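Long-range contact in reticulocyte binding protein (Streptococcus agalactiae COH1, PDB 3FAW), which is a cell-wall-anchored pullulanase that probably cleaves the alpha-1,6 branch linkages of pullulan and related alpha-glucans outside the cell: residues 515-520 with 564-569. Sequence-based numbering, arbitrary orientation.
Sequences VFSDDI and GDVVQY. With CA (calcium ion), chain E.
Two neighbouring parallel strands of the TIM barrel, 513-516 and 566-568, meet where V515 pairs with V566 and F516 with V567. Three backbone hydrogen bonds hold the bridged pairs: V515 N to D565 O (2.9 Å) and V567 N to V515 O (2.8 Å), both nearly straight, and S517 N to V567 O, more bent at 155°. Beta-branched valines suit these extended, buried positions. V567 CG1, held anti to its own backbone N (chi1 -174°), lies over the F516 ring, a CH-pi contact 4.2 Å from the centroid. The same ring turns its edge to Y569: F516 CD1 stands above the middle of the tyrosine face, 3.7 Å from Y569 CG, the planes at 64°; flat rings fit here by offering both face and edge. Y569 CE1 sits 3.5 Å from S517 O. S517 occupies the N-cap position of helix 518-525, where small polar residues are common, and its OG shares a water with Q568 OE1, the water donating to both. That amide oxygen also rests among the methyls of I520, 3.3 Å from both CG2 and CD1. D565, in the 3-10 turn just before strand 566-568, suits a calcium ion by gripping it with both carboxylate oxygens, OD2 the nearer at 2.4 Å; R265 is another polar partner, and M507, T510, D511 and D561 complete the protein ligands. Strand 614-618 continues the barrel, with F616 against V567 and Y569, whose hydroxyl bonds R521. I484 of strand 482-485 meets F516 and V567, while N550 of helix 544-551 packs on S517 and I520 and accepts Q568 NE2.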
ATOM      1  N   VAL A 515      -3.182  11.052  -2.371  1.00 12.12           N
ATOM      2  CA  VAL A 515      -1.848  10.508  -2.641  1.00 10.74           C
ATOM      3  C   VAL A 515      -0.778  11.119  -1.738  1.00 11.71           C
ATOM      4  O   VAL A 515      -0.882  12.274  -1.314  1.00 10.36           O
ATOM      5  CB  VAL A 515      -1.420  10.712  -4.114  1.00 11.36           C
ATOM      6  CG1 VAL A 515      -2.383   9.989  -5.059  1.00  7.47           C
ATOM      7  CG2 VAL A 515      -1.316  12.198  -4.445  1.00  7.42           C
ATOM      8  N   PHE A 516       0.259  10.330  -1.464  1.00 12.20           N
ATOM      9  CA  PHE A 516       1.393  10.784  -0.663  1.00 12.71           C
ATOM     10  C   PHE A 516       2.101  11.962  -1.317  1.00 11.92           C
ATOM     11  O   PHE A 516       2.335  11.958  -2.523  1.00 13.38           O
ATOM     12  CB  PHE A 516       2.382   9.637  -0.423  1.00 12.27           C
ATOM     13  CG  PHE A 516       1.915   8.659   0.611  1.00 12.90           C
ATOM     14  CD1 PHE A 516       2.175   8.881   1.956  1.00 11.45           C
ATOM     15  CD2 PHE A 516       1.185   7.534   0.245  1.00 14.34           C
ATOM     16  CE1 PHE A 516       1.735   7.987   2.921  1.00 11.26           C
ATOM     17  CE2 PHE A 516       0.735   6.638   1.203  1.00 12.45           C
ATOM     18  CZ  PHE A 516       1.010   6.865   2.542  1.00 15.02           C
ATOM     19  N   SER A 517       2.425  12.965  -0.507  1.00 12.26           N
ATOM     20  CA  SER A 517       3.142  14.140  -0.976  1.00 12.92           C
ATOM     21  C   SER A 517       4.650  13.995  -0.768  1.00 13.01           C
ATOM     22  O   SER A 517       5.179  14.316   0.298  1.00 12.16           O
ATOM     23  CB  SER A 517       2.631  15.400  -0.279  1.00 13.30           C
ATOM     24  OG  SER A 517       3.290  16.554  -0.773  1.00 14.03           O
ATOM     25  N   ASP A 518       5.338  13.517  -1.801  1.00 12.52           N
ATOM     26  CA  ASP A 518       6.801  13.431  -1.767  1.00 12.55           C
ATOM     27  C   ASP A 518       7.477  14.812  -1.728  1.00 12.81           C
ATOM     28  O   ASP A 518       8.611  14.934  -1.263  1.00 14.09           O
ATOM     29  CB  ASP A 518       7.353  12.571  -2.923  1.00 13.35           C
ATOM     30  CG  ASP A 518       6.824  12.976  -4.295  1.00 13.53           C
ATOM     31  OD1 ASP A 518       5.748  13.600  -4.396  1.00 18.39           O
ATOM     32  OD2 ASP A 518       7.487  12.633  -5.294  1.00 18.09           O
ATOM     33  N   ASP A 519       6.770  15.843  -2.191  1.00 12.12           N
ATOM     34  CA  ASP A 519       7.285  17.214  -2.196  1.00 11.72           C
ATOM     35  C   ASP A 519       7.505  17.771  -0.785  1.00 11.24           C
ATOM     36  O   ASP A 519       8.555  18.349  -0.504  1.00 10.63           O
ATOM     37  CB  ASP A 519       6.338  18.136  -2.971  1.00 11.69           C
ATOM     38  CG  ASP A 519       7.019  19.399  -3.467  1.00 13.27           C
ATOM     39  OD1 ASP A 519       8.176  19.312  -3.922  1.00 16.55           O
ATOM     40  OD2 ASP A 519       6.387  20.476  -3.430  1.00 14.34           O
ATOM     41  N   ILE A 520       6.522  17.607   0.096  1.00 11.71           N
ATOM     42  CA  ILE A 520       6.677  18.052   1.487  1.00 11.58           C
ATOM     43  C   ILE A 520       7.710  17.185   2.221  1.00 12.41           C
ATOM     44  O   ILE A 520       8.480  17.692   3.037  1.00 12.24           O
ATOM     45  CB  ILE A 520       5.325  18.096   2.266  1.00 11.26           C
ATOM     46  CG1 ILE A 520       5.495  18.897   3.568  1.00 11.99           C
ATOM     47  CG2 ILE A 520       4.805  16.695   2.559  1.00 11.79           C
ATOM     48  CD1 ILE A 520       4.202  19.140   4.339  1.00 10.02           C
ATOM     49  N   GLY A 564      -7.831  17.435   0.543  1.00 12.57           N
ATOM     50  CA  GLY A 564      -7.985  15.995   0.714  1.00 12.13           C
ATOM     51  C   GLY A 564      -7.253  15.131  -0.308  1.00 13.92           C
ATOM     52  O   GLY A 564      -7.095  13.922  -0.097  1.00 15.12           O
ATOM     53  N   ASP A 565      -6.802  15.738  -1.407  1.00 12.04           N
ATOM     54  CA  ASP A 565      -5.966  15.042  -2.398  1.00 13.10           C
ATOM     55  C   ASP A 565      -4.578  14.683  -1.874  1.00 11.97           C
ATOM     56  O   ASP A 565      -3.887  13.853  -2.471  1.00 10.18           O
ATOM     57  CB  ASP A 565      -5.749  15.915  -3.641  1.00 13.93           C
ATOM     58  CG  ASP A 565      -7.022  16.205  -4.395  1.00 16.08           C
ATOM     59  OD1 ASP A 565      -8.008  15.454  -4.246  1.00 19.04           O
ATOM     60  OD2 ASP A 565      -7.034  17.194  -5.162  1.00 16.01           O
ATOM     61  N   VAL A 566      -4.171  15.325  -0.781  1.00 11.83           N
ATOM     62  CA  VAL A 566      -2.791  15.285  -0.313  1.00 12.03           C
ATOM     63  C   VAL A 566      -2.647  14.539   1.014  1.00 11.72           C
ATOM     64  O   VAL A 566      -3.304  14.875   2.001  1.00  9.15           O
ATOM     65  CB  VAL A 566      -2.246  16.716  -0.125  1.00 12.47           C
ATOM     66  CG1 VAL A 566      -0.788  16.685   0.308  1.00 12.58           C
ATOM     67  CG2 VAL A 566      -2.404  17.513  -1.409  1.00 11.44           C
ATOM     68  N   VAL A 567      -1.785  13.525   1.019  1.00 12.15           N
ATOM     69  CA  VAL A 567      -1.378  12.856   2.247  1.00 11.95           C
ATOM     70  C   VAL A 567      -0.014  13.417   2.665  1.00 13.00           C
ATOM     71  O   VAL A 567       0.993  13.177   1.995  1.00 14.04           O
ATOM     72  CB  VAL A 567      -1.286  11.328   2.065  1.00 12.56           C
ATOM     73  CG1 VAL A 567      -1.004  10.652   3.399  1.00 11.17           C
ATOM     74  CG2 VAL A 567      -2.571  10.778   1.443  1.00 10.24           C
ATOM     75  N   GLN A 568       0.004  14.171   3.764  1.00 12.48           N
ATOM     76  CA  GLN A 568       1.223  14.832   4.253  1.00 12.23           C
ATOM     77  C   GLN A 568       2.047  13.873   5.108  1.00 12.20           C
ATOM     78  O   GLN A 568       1.549  13.327   6.098  1.00  9.83           O
ATOM     79  CB  GLN A 568       0.876  16.063   5.099  1.00 13.16           C
ATOM     80  CG  GLN A 568      -0.053  17.086   4.435  1.00 11.84           C
ATOM     81  CD  GLN A 568       0.653  17.993   3.435  1.00 12.17           C
ATOM     82  OE1 GLN A 568       1.642  17.610   2.816  1.00 11.51           O
ATOM     83  NE2 GLN A 568       0.130  19.202   3.268  1.00 11.09           N
ATOM     84  N   TYR A 569       3.308  13.673   4.729  1.00 11.80           N
ATOM     85  CA  TYR A 569       4.197  12.795   5.484  1.00 10.90           C
ATOM     86  C   TYR A 569       5.666  13.164   5.322  1.00 10.79           C
ATOM     87  O   TYR A 569       6.059  13.825   4.350  1.00 11.06           O
ATOM     88  CB  TYR A 569       3.973  11.330   5.092  1.00 10.63           C
ATOM     89  CG  TYR A 569       4.706  10.833   3.854  1.00 10.99           C
ATOM     90  CD1 TYR A 569       4.681  11.543   2.653  1.00 11.12           C
ATOM     91  CD2 TYR A 569       5.383   9.619   3.877  1.00 10.00           C
ATOM     92  CE1 TYR A 569       5.337  11.060   1.515  1.00  8.77           C
ATOM     93  CE2 TYR A 569       6.031   9.130   2.756  1.00 10.95           C
ATOM     94  CZ  TYR A 569       6.005   9.849   1.575  1.00 12.22           C
ATOM     95  OH  TYR A 569       6.654   9.348   0.466  1.00  9.66           O
TER
HETATM   96 CA    CA E   4      -8.927  16.625  -6.564  1.00 14.31          CA
HETATM   97  O   HOH W   1       2.108  18.625   0.402  1.00 11.93           O
HETATM   98  O   HOH W   2     -10.458  17.026  -8.377  1.00 17.07           O